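Local coordinates for WGR domain-containing protein (Bacteroides fragilis, PDB 2RA8) that is of unknown function but combines an N-terminal WGR domain, a module proposed to bind nucleic acid, with leucine-rich repeats that probably mediate protein contacts, at residues A288-D293 with Y316-D321; V228-Y233 with D261-N266; V4-D9 with E71-M76. One frame throughout, in Å; residues are numbered along the deposited sequence.

Interaction 1: residues A288-D293 with Y316-D321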
loop_
_atom_site.group_PDB
_atom_site.type_symbol
_atom_site.label_atom_id
_atom_site.label_comp_id
_atom_site.label_asym_id
_atom_site.label_seq_id
_atom_site.Cartn_x
_atom_site.Cartn_y
_atom_site.Cartn_z
ATOM N N ALA A 288 -10.602 -10.728 -5.605
ATOM C CA ALA A 288 -10.670 -10.548 -4.159
ATOM C C ALA A 288 -11.355 -11.598 -3.327
ATOM O O ALA A 288 -11.579 -11.373 -2.132
ATOM C CB ALA A 288 -11.285 -9.183 -3.852
ATOM N N GLY A 289 -11.681 -12.748 -3.910
ATOM C CA GLY A 289 -12.368 -13.777 -3.140
ATOM C C GLY A 289 -11.667 -15.120 -3.024
ATOM O O GLY A 289 -10.497 -15.270 -3.407
ATOM N N VAL A 290 -12.389 -16.103 -2.489
ATOM C CA VAL A 290 -11.856 -17.451 -2.331
ATOM C C VAL A 290 -12.139 -18.252 -3.577
ATOM O O VAL A 290 -12.924 -19.197 -3.570
ATOM C CB VAL A 290 -12.477 -18.158 -1.111
ATOM C CG1 VAL A 290 -11.836 -19.518 -0.913
ATOM C CG2 VAL A 290 -12.286 -17.298 0.123
ATOM N N LEU A 291 -11.493 -17.846 -4.663
ATOM C CA LEU A 291 -11.624 -18.491 -5.958
ATOM C C LEU A 291 -10.605 -19.614 -5.956
ATOM O O LEU A 291 -9.395 -19.363 -5.868
ATOM C CB LEU A 291 -11.281 -17.483 -7.046
ATOM C CG LEU A 291 -11.824 -17.473 -8.477
ATOM C CD1 LEU A 291 -10.637 -17.294 -9.404
ATOM C CD2 LEU A 291 -12.596 -18.717 -8.815
ATOM N N THR A 292 -11.088 -20.852 -6.030
ATOM C CA THR A 292 -10.210 -22.020 -6.031
ATOM C C THR A 292 -10.151 -22.675 -7.382
ATOM O O THR A 292 -10.844 -22.268 -8.315
ATOM C CB THR A 292 -10.677 -23.068 -5.012
ATOM O OG1 THR A 292 -12.008 -23.487 -5.341
ATOM C CG2 THR A 292 -10.654 -22.493 -3.609
ATOM N N ASP A 293 -9.324 -23.711 -7.489
ATOM C CA ASP A 293 -9.151 -24.438 -8.743
ATOM C C ASP A 293 -10.423 -24.998 -9.324
ATOM O O ASP A 293 -10.541 -25.139 -10.539
ATOM C CB ASP A 293 -8.142 -25.577 -8.564
ATOM C CG ASP A 293 -6.716 -25.079 -8.408
ATOM O OD1 ASP A 293 -6.477 -23.868 -8.604
ATOM O OD2 ASP A 293 -5.831 -25.901 -8.097
ATOM N N TYR A 316 -6.035 -11.773 -6.578
ATOM C CA TYR A 316 -6.285 -12.242 -5.207
ATOM C C TYR A 316 -7.156 -13.462 -5.358
ATOM O O TYR A 316 -8.358 -13.367 -5.645
ATOM C CB TYR A 316 -6.983 -11.206 -4.306
ATOM C CG TYR A 316 -7.136 -11.703 -2.871
ATOM C CD1 TYR A 316 -8.211 -12.518 -2.506
ATOM C CD2 TYR A 316 -6.151 -11.453 -1.910
ATOM C CE1 TYR A 316 -8.298 -13.080 -1.233
ATOM C CE2 TYR A 316 -6.232 -12.017 -0.625
ATOM C CZ TYR A 316 -7.307 -12.829 -0.303
ATOM O OH TYR A 316 -7.401 -13.415 0.942
ATOM N N ASN A 317 -6.542 -14.626 -5.174
ATOM C CA ASN A 317 -7.236 -15.897 -5.337
ATOM C C ASN A 317 -6.571 -17.002 -4.549
ATOM O O ASN A 317 -5.625 -16.771 -3.795
ATOM C CB ASN A 317 -7.226 -16.280 -6.819
ATOM C CG ASN A 317 -5.815 -16.464 -7.359
ATOM O OD1 ASN A 317 -5.088 -17.363 -6.932
ATOM N ND2 ASN A 317 -5.417 -15.606 -8.293
ATOM N N TYR A 318 -7.064 -18.220 -4.732
ATOM C CA TYR A 318 -6.513 -19.383 -4.051
ATOM C C TYR A 318 -6.285 -20.484 -5.066
ATOM O O TYR A 318 -6.579 -21.647 -4.808
ATOM C CB TYR A 318 -7.468 -19.864 -2.943
ATOM C CG TYR A 318 -7.354 -19.118 -1.628
ATOM C CD1 TYR A 318 -6.459 -19.539 -0.640
ATOM C CD2 TYR A 318 -8.143 -17.999 -1.365
ATOM C CE1 TYR A 318 -6.358 -18.860 0.581
ATOM C CE2 TYR A 318 -8.048 -17.316 -0.149
ATOM C CZ TYR A 318 -7.158 -17.753 0.814
ATOM O OH TYR A 318 -7.079 -17.086 2.011
ATOM N N LEU A 319 -5.770 -20.106 -6.233
ATOM C CA LEU A 319 -5.474 -21.057 -7.296
ATOM C C LEU A 319 -4.115 -21.680 -7.056
ATOM O O LEU A 319 -3.245 -21.068 -6.433
ATOM C CB LEU A 319 -5.446 -20.359 -8.656
ATOM C CG LEU A 319 -6.717 -19.654 -9.145
ATOM C CD1 LEU A 319 -6.454 -19.059 -10.516
ATOM C CD2 LEU A 319 -7.879 -20.641 -9.200
ATOM N N SER A 320 -3.922 -22.899 -7.548
ATOM C CA SER A 320 -2.641 -23.586 -7.398
ATOM C C SER A 320 -1.777 -23.144 -8.552
ATOM O O SER A 320 -2.296 -22.660 -9.564
ATOM C CB SER A 320 -2.842 -25.106 -7.452
ATOM O OG SER A 320 -3.327 -25.516 -8.719
ATOM N N ASP A 321 -0.458 -23.286 -8.434
ATOM C CA ASP A 321 0.383 -22.867 -9.545
ATOM C C ASP A 321 0.114 -23.674 -10.788
ATOM O O ASP A 321 0.209 -23.158 -11.899
ATOM C CB ASP A 321 1.879 -22.938 -9.195
ATOM C CG ASP A 321 2.222 -24.084 -8.272
ATOM O OD1 ASP A 321 1.618 -25.171 -8.400
ATOM O OD2 ASP A 321 3.122 -23.895 -7.424
HETATM O O HOH W 1 -11.046 -14.088 -6.617
#
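Tyr-318 N donates to Leu-291 O at 2.8 Å, tying two loops whose end-to-end directions differ by only 14°, so 288-293 and 316-321 run side by side, each from a strand to the start of a helix. Water 1 adds a second link near the strand ends, accepting from Gly-289 N at 3.1 Å and also bonding Tyr-316 O.

At the other end the carboxylate of Asp-293 grips Ser-320 with both oxygens: OD1 accepts from Ser-320 N (2.9 Å, 161° at the hydrogen) and OD2 from Ser-320 OG (2.6 Å). Both oxygens are met on their syn sides, which should fix the rotation of the carboxylate. Ser-320 OG in turn caps Met-323 N, and this helix start probably stabilises the negative charge nearby.

Between these ends, side chains pack largely on the facing backbone. The Tyr-316 ring, swung across by a CG anti to its backbone N (chi1 -176°), brings CD1 to 3.4 Å from Ala-288 C and has Gly-289 O at its edge. Tyr-318 CD2 lies 4.0 Å from Val-290 CG1, while both tyrosine hydroxyls bond the backbone of Ile-352. Leu-319 CD2 sits 3.5 Å from Thr-292 O and also approaches Leu-291 CD1.

Asn-317 OD1 accepts from Leu-319 N at 2.9 Å, forming an Asx turn, and also bonds Ser-340 OG; ND2 reaches Met-314 O and Val-337 O, so four bonds grip the amide. An asparagine bonding backbone on both sides of its own turn, within a sequence fitting LxxLxLxxNxL with other aliphatics at some leucine positions, marks the stacked turns of a leucine-rich-repeat fold.

Interaction 2: residues V228-Y233 with D261-N266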
loop_
_atom_site.group_PDB
_atom_site.type_symbol
_atom_site.label_atom_id
_atom_site.label_comp_id
_atom_site.label_asym_id
_atom_site.label_seq_id
_atom_site.Cartn_x
_atom_site.Cartn_y
_atom_site.Cartn_z
ATOM N N VAL A 228 -18.889 -8.415 -2.106
ATOM C CA VAL A 228 -19.831 -9.200 -1.312
ATOM C C VAL A 228 -19.544 -9.126 0.168
ATOM O O VAL A 228 -20.444 -8.895 0.978
ATOM C CB VAL A 228 -19.812 -10.687 -1.727
ATOM C CG1 VAL A 228 -20.833 -11.473 -0.898
ATOM C CG2 VAL A 228 -20.123 -10.815 -3.210
ATOM N N GLY A 229 -18.285 -9.333 0.536
ATOM C CA GLY A 229 -17.925 -9.287 1.940
ATOM C C GLY A 229 -18.450 -10.511 2.672
ATOM O O GLY A 229 -18.903 -11.463 2.042
ATOM N N VAL A 230 -18.418 -10.488 4.001
ATOM C CA VAL A 230 -18.870 -11.644 4.773
ATOM C C VAL A 230 -20.069 -11.406 5.665
ATOM O O VAL A 230 -20.460 -10.265 5.920
ATOM C CB VAL A 230 -17.710 -12.197 5.626
ATOM C CG1 VAL A 230 -16.665 -12.837 4.724
ATOM C CG2 VAL A 230 -17.079 -11.072 6.433
ATOM N N GLU A 231 -20.658 -12.498 6.148
ATOM C CA GLU A 231 -21.829 -12.423 7.015
ATOM C C GLU A 231 -21.598 -11.678 8.303
ATOM O O GLU A 231 -22.501 -11.020 8.812
ATOM C CB GLU A 231 -22.349 -13.828 7.333
ATOM C CG GLU A 231 -23.004 -14.522 6.141
ATOM C CD GLU A 231 -23.693 -15.823 6.520
ATOM O OE1 GLU A 231 -24.518 -15.808 7.458
ATOM O OE2 GLU A 231 -23.420 -16.859 5.875
ATOM N N ASP A 232 -20.388 -11.768 8.844
ATOM C CA ASP A 232 -20.073 -11.085 10.093
ATOM C C ASP A 232 -20.163 -9.581 10.014
ATOM O O ASP A 232 -20.364 -8.915 11.034
ATOM C CB ASP A 232 -18.660 -11.457 10.564
ATOM C CG ASP A 232 -18.545 -12.912 10.967
ATOM O OD1 ASP A 232 -19.264 -13.326 11.902
ATOM O OD2 ASP A 232 -17.737 -13.641 10.352
ATOM N N TYR A 233 -20.029 -9.026 8.811
ATOM C CA TYR A 233 -20.054 -7.580 8.666
ATOM C C TYR A 233 -21.093 -7.004 7.716
ATOM O O TYR A 233 -20.905 -5.913 7.167
ATOM C CB TYR A 233 -18.655 -7.086 8.263
ATOM C CG TYR A 233 -17.571 -7.472 9.239
ATOM C CD1 TYR A 233 -17.519 -6.908 10.510
ATOM C CD2 TYR A 233 -16.604 -8.413 8.895
ATOM C CE1 TYR A 233 -16.524 -7.271 11.421
ATOM C CE2 TYR A 233 -15.607 -8.783 9.796
ATOM C CZ TYR A 233 -15.579 -8.208 11.053
ATOM O OH TYR A 233 -14.606 -8.580 11.950
ATOM N N ASP A 261 -14.849 -10.352 -3.909
ATOM C CA ASP A 261 -14.604 -10.430 -2.477
ATOM C C ASP A 261 -15.612 -11.293 -1.728
ATOM O O ASP A 261 -16.074 -10.928 -0.644
ATOM C CB ASP A 261 -14.593 -8.995 -1.929
ATOM C CG ASP A 261 -14.117 -8.916 -0.495
ATOM O OD1 ASP A 261 -13.014 -9.435 -0.201
ATOM O OD2 ASP A 261 -14.849 -8.325 0.325
ATOM N N ALA A 262 -15.946 -12.452 -2.297
ATOM C CA ALA A 262 -16.906 -13.372 -1.680
ATOM C C ALA A 262 -16.270 -14.682 -1.266
ATOM O O ALA A 262 -15.316 -15.139 -1.898
ATOM C CB ALA A 262 -18.054 -13.657 -2.656
ATOM N N GLU A 263 -16.802 -15.293 -0.209
ATOM C CA GLU A 263 -16.305 -16.585 0.268
ATOM C C GLU A 263 -16.676 -17.639 -0.741
ATOM O O GLU A 263 -15.920 -18.572 -0.985
ATOM C CB GLU A 263 -16.923 -16.943 1.618
ATOM C CG GLU A 263 -16.027 -16.636 2.806
ATOM C CD GLU A 263 -16.676 -16.983 4.137
ATOM O OE1 GLU A 263 -17.209 -18.109 4.270
ATOM O OE2 GLU A 263 -16.643 -16.132 5.054
ATOM N N GLU A 264 -17.851 -17.487 -1.341
ATOM C CA GLU A 264 -18.315 -18.424 -2.359
ATOM C C GLU A 264 -18.049 -17.834 -3.721
ATOM O O GLU A 264 -18.963 -17.640 -4.525
ATOM C CB GLU A 264 -19.810 -18.699 -2.189
ATOM C CG GLU A 264 -20.158 -19.346 -0.852
ATOM C CD GLU A 264 -21.640 -19.654 -0.715
ATOM O OE1 GLU A 264 -22.161 -20.456 -1.519
ATOM O OE2 GLU A 264 -22.285 -19.095 0.198
ATOM N N GLN A 265 -16.781 -17.552 -3.988
ATOM C CA GLN A 265 -16.389 -16.957 -5.261
ATOM C C GLN A 265 -16.590 -17.879 -6.447
ATOM O O GLN A 265 -16.867 -17.411 -7.559
ATOM C CB GLN A 265 -14.919 -16.505 -5.209
ATOM C CG GLN A 265 -14.506 -15.596 -6.370
ATOM C CD GLN A 265 -15.273 -14.277 -6.376
ATOM O OE1 GLN A 265 -15.903 -13.913 -7.374
ATOM N NE2 GLN A 265 -15.225 -13.560 -5.256
ATOM N N ASN A 266 -16.470 -19.189 -6.227
ATOM C CA ASN A 266 -16.629 -20.141 -7.321
ATOM C C ASN A 266 -18.023 -20.101 -7.886
ATOM O O ASN A 266 -18.223 -20.321 -9.084
ATOM C CB ASN A 266 -16.328 -21.583 -6.865
ATOM C CG ASN A 266 -14.918 -21.756 -6.311
ATOM O OD1 ASN A 266 -13.961 -21.103 -6.754
ATOM N ND2 ASN A 266 -14.779 -22.659 -5.349
HETATM O O HOH W 2 -18.904 -14.316 1.480
#
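One direct hydrogen bond joins the backbones: Gly-229 N donates to Asp-261 O at 3.0 Å. It is bent, 141° at the hydrogen, and the donor stands above the carbonyl plane. Water 2 bridges the next peptides along, donating to Gly-229 O and accepting from Glu-263 N, each at 2.9 Å, so the two segments are joined twice, once directly and once through water.

Apolar contact is compact. Val-228 CG2 and Ala-262 CB meet at 3.6 Å, and CB of the same valine is equally near, so the alanine methyl rests against the root of the branch as well as its tip.

Among the charged side chains, Glu-263 touches carbon rather than a counter-charge: its extended chain crosses Val-230 at about a right angle and sets OE2 3.3 Å from Val-230 CG1. Asp-261 OD2 lies 3.6 Å from both N and CA of Gly-229, while OD1 of that aspartate accepts from Leu-355 N.

The two segments leave adjacent parallel strands, 223-227 and 256-260, whose pairing is continued by a backbone bond between Val-228 and Val-260. Further backbone bonds, Val-228 to Leu-205 on one side and Ala-262 to Val-290 on the other, carry the linkage outward, and 261-266 then turns into helix 265-274.

Interaction 3: residues V4-D9 with E71-M76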
loop_
_atom_site.group_PDB
_atom_site.type_symbol
_atom_site.label_atom_id
_atom_site.label_comp_id
_atom_site.label_asym_id
_atom_site.label_seq_id
_atom_site.Cartn_x
_atom_site.Cartn_y
_atom_site.Cartn_z
ATOM N N VAL A 4 3.915 14.224 -24.719
ATOM C CA VAL A 4 3.260 14.471 -23.441
ATOM C C VAL A 4 2.108 13.534 -23.162
ATOM O O VAL A 4 1.278 13.274 -24.034
ATOM C CB VAL A 4 2.756 15.924 -23.385
ATOM C CG1 VAL A 4 2.257 16.254 -21.983
ATOM C CG2 VAL A 4 3.882 16.870 -23.794
ATOM N N PHE A 5 2.047 13.030 -21.936
ATOM C CA PHE A 5 0.984 12.106 -21.538
ATOM C C PHE A 5 0.319 12.565 -20.257
ATOM O O PHE A 5 0.948 13.220 -19.422
ATOM C CB PHE A 5 1.558 10.683 -21.366
ATOM C CG PHE A 5 2.251 10.155 -22.598
ATOM C CD1 PHE A 5 3.513 10.616 -22.959
ATOM C CD2 PHE A 5 1.640 9.193 -23.392
ATOM C CE1 PHE A 5 4.156 10.123 -24.095
ATOM C CE2 PHE A 5 2.274 8.698 -24.529
ATOM C CZ PHE A 5 3.533 9.162 -24.877
ATOM N N VAL A 6 -0.957 12.215 -20.093
ATOM C CA VAL A 6 -1.739 12.619 -18.930
ATOM C C VAL A 6 -2.545 11.491 -18.302
ATOM O O VAL A 6 -3.139 10.674 -19.005
ATOM C CB VAL A 6 -2.716 13.760 -19.325
ATOM C CG1 VAL A 6 -3.616 14.112 -18.152
ATOM C CG2 VAL A 6 -1.931 14.976 -19.775
ATOM N N PHE A 7 -2.570 11.449 -16.971
ATOM C CA PHE A 7 -3.335 10.437 -16.242
ATOM C C PHE A 7 -4.247 11.120 -15.249
ATOM O O PHE A 7 -3.782 11.908 -14.420
ATOM C CB PHE A 7 -2.415 9.476 -15.473
ATOM C CG PHE A 7 -3.153 8.346 -14.804
ATOM C CD1 PHE A 7 -3.571 7.244 -15.539
ATOM C CD2 PHE A 7 -3.465 8.403 -13.451
ATOM C CE1 PHE A 7 -4.293 6.217 -14.938
ATOM C CE2 PHE A 7 -4.187 7.378 -12.842
ATOM C CZ PHE A 7 -4.598 6.287 -13.590
ATOM N N GLN A 8 -5.541 10.809 -15.309
ATOM C CA GLN A 8 -6.531 11.413 -14.410
ATOM C C GLN A 8 -7.598 10.483 -13.870
ATOM O O GLN A 8 -8.317 9.836 -14.633
ATOM C CB GLN A 8 -7.274 12.550 -15.118
ATOM C CG GLN A 8 -6.512 13.846 -15.323
ATOM C CD GLN A 8 -7.324 14.835 -16.128
ATOM O OE1 GLN A 8 -7.651 14.576 -17.287
ATOM N NE2 GLN A 8 -7.669 15.968 -15.521
ATOM N N ASP A 9 -7.701 10.404 -12.548
ATOM C CA ASP A 9 -8.754 9.623 -11.907
ATOM C C ASP A 9 -9.095 10.329 -10.613
ATOM O O ASP A 9 -8.682 11.478 -10.423
ATOM C CB ASP A 9 -8.354 8.136 -11.706
ATOM C CG ASP A 9 -7.243 7.930 -10.694
ATOM O OD1 ASP A 9 -6.752 8.903 -10.096
ATOM O OD2 ASP A 9 -6.863 6.759 -10.502
ATOM N N GLU A 71 0.319 21.648 -25.788
ATOM C CA GLU A 71 -0.386 22.894 -25.501
ATOM C C GLU A 71 -1.636 22.657 -24.692
ATOM O O GLU A 71 -2.033 23.498 -23.888
ATOM C CB GLU A 71 -0.734 23.638 -26.801
ATOM C CG GLU A 71 -1.818 22.991 -27.637
ATOM C CD GLU A 71 -1.828 23.529 -29.058
ATOM O OE1 GLU A 71 -0.975 23.099 -29.867
ATOM O OE2 GLU A 71 -2.675 24.392 -29.359
ATOM N N VAL A 72 -2.270 21.509 -24.894
ATOM C CA VAL A 72 -3.472 21.179 -24.145
ATOM C C VAL A 72 -3.120 20.811 -22.718
ATOM O O VAL A 72 -3.654 21.396 -21.777
ATOM C CB VAL A 72 -4.235 20.021 -24.817
ATOM C CG1 VAL A 72 -5.331 19.502 -23.902
ATOM C CG2 VAL A 72 -4.829 20.505 -26.128
ATOM N N ALA A 73 -2.213 19.850 -22.549
ATOM C CA ALA A 73 -1.803 19.419 -21.212
ATOM C C ALA A 73 -1.294 20.568 -20.381
ATOM O O ALA A 73 -1.561 20.642 -19.179
ATOM C CB ALA A 73 -0.730 18.332 -21.309
ATOM N N LYS A 74 -0.544 21.469 -21.010
ATOM C CA LYS A 74 0.005 22.631 -20.316
ATOM C C LYS A 74 -1.062 23.466 -19.672
ATOM O O LYS A 74 -0.852 24.029 -18.606
ATOM C CB LYS A 74 0.781 23.535 -21.279
ATOM C CG LYS A 74 2.219 23.130 -21.533
ATOM C CD LYS A 74 2.888 24.147 -22.449
ATOM C CE LYS A 74 4.340 23.788 -22.738
ATOM N NZ LYS A 74 4.932 24.690 -23.772
ATOM N N GLU A 75 -2.216 23.573 -20.319
ATOM C CA GLU A 75 -3.290 24.380 -19.766
ATOM C C GLU A 75 -4.279 23.623 -18.910
ATOM O O GLU A 75 -5.178 24.222 -18.333
ATOM C CB GLU A 75 -4.035 25.097 -20.895
ATOM C CG GLU A 75 -3.151 26.032 -21.699
ATOM C CD GLU A 75 -2.440 27.047 -20.827
ATOM O OE1 GLU A 75 -3.123 27.758 -20.062
ATOM O OE2 GLU A 75 -1.197 27.136 -20.906
HETATM N N MSE A 76 -4.128 22.306 -18.811
HETATM C CA MSE A 76 -5.046 21.514 -17.999
HETATM C C MSE A 76 -4.841 21.749 -16.522
HETATM O O MSE A 76 -3.723 21.991 -16.067
HETATM C CB MSE A 76 -4.885 20.018 -18.306
HETATM C CG MSE A 76 -5.426 19.604 -19.669
HETATM SE SE MSE A 76 -5.163 17.703 -20.051
HETATM C CE MSE A 76 -6.588 16.991 -18.946
#
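Met-76, modelled as selenomethionine, lays its terminal CE against Val-6 and Gln-8 of the strand, and of all residues in this contact it has the most surface buried. Its chain is extended through chi2 and then bends at chi3 (77°), which turns the methyl toward the strand instead of letting the side chain run on straight. CE thereby comes to 4.2 Å from Val-6 CG1 and 3.6 Å from Gln-8 CD, where the glutamine side chain crosses the selenomethionine obliquely.

Ala-73 is the second anchor. Its CB points from the helix at the strand and rests against both valines, 3.7 Å from Val-4 CG1 and 3.9 Å from Val-6 CG2. With a side chain this small, the backbones come close: the CA atoms of Val-6 and Ala-73 are 7.2 Å apart.

Val-6 is the common partner. Its two methyls divide the work, CG2 meeting Ala-73 and CG1, anti to the backbone N (chi1 175°), meeting Met-76. The cross-contact is thus made by aliphatic carbons and the selenomethionine methyl, with the amide end of Gln-8 at the margin and 181 Å² buried in all. Met-76 N donates to Ala-73 O at 3.1 Å, and both side chains point toward the strand.

Strand alternation explains the choice of partners. Val-4, Val-6 and Gln-8 point to segment 71-76, whereas Phe-5 points away and packs on Ile-57 and Thr-61 of helix 46-62. Backbone bonds tie Phe-5 to Trp-16 and Val-6 to Val-66, fixing the strand between its sheet neighbours. The result is an antiparallel sheet with a helix packed on each face through strand 3-8, a strand that belongs to the WGR domain.

Interactions 1 and 2 are neighbouring parts of one system: their centres lie 13 Å apart and they touch directly. Val-290 N approaches Ala-262 O at 3.1 Å and Thr-292 OG1 approaches Asn-266 ND2 at 2.9 Å, both probable hydrogen bonds, so loops from four strands of the parallel sheet, 223-227, 256-260, 283-285 and 311-313, are connected in succession. Interaction 3 belongs to the antiparallel sheet instead, on the opposite side of the chain's centre. Its centre is 38 Å from that of interaction 1 and 40 Å from that of interaction 2, with nearest atoms about 18 and 20 Å away. The contacts thus lie in two parts of the chain, and none can be tied to a known active site.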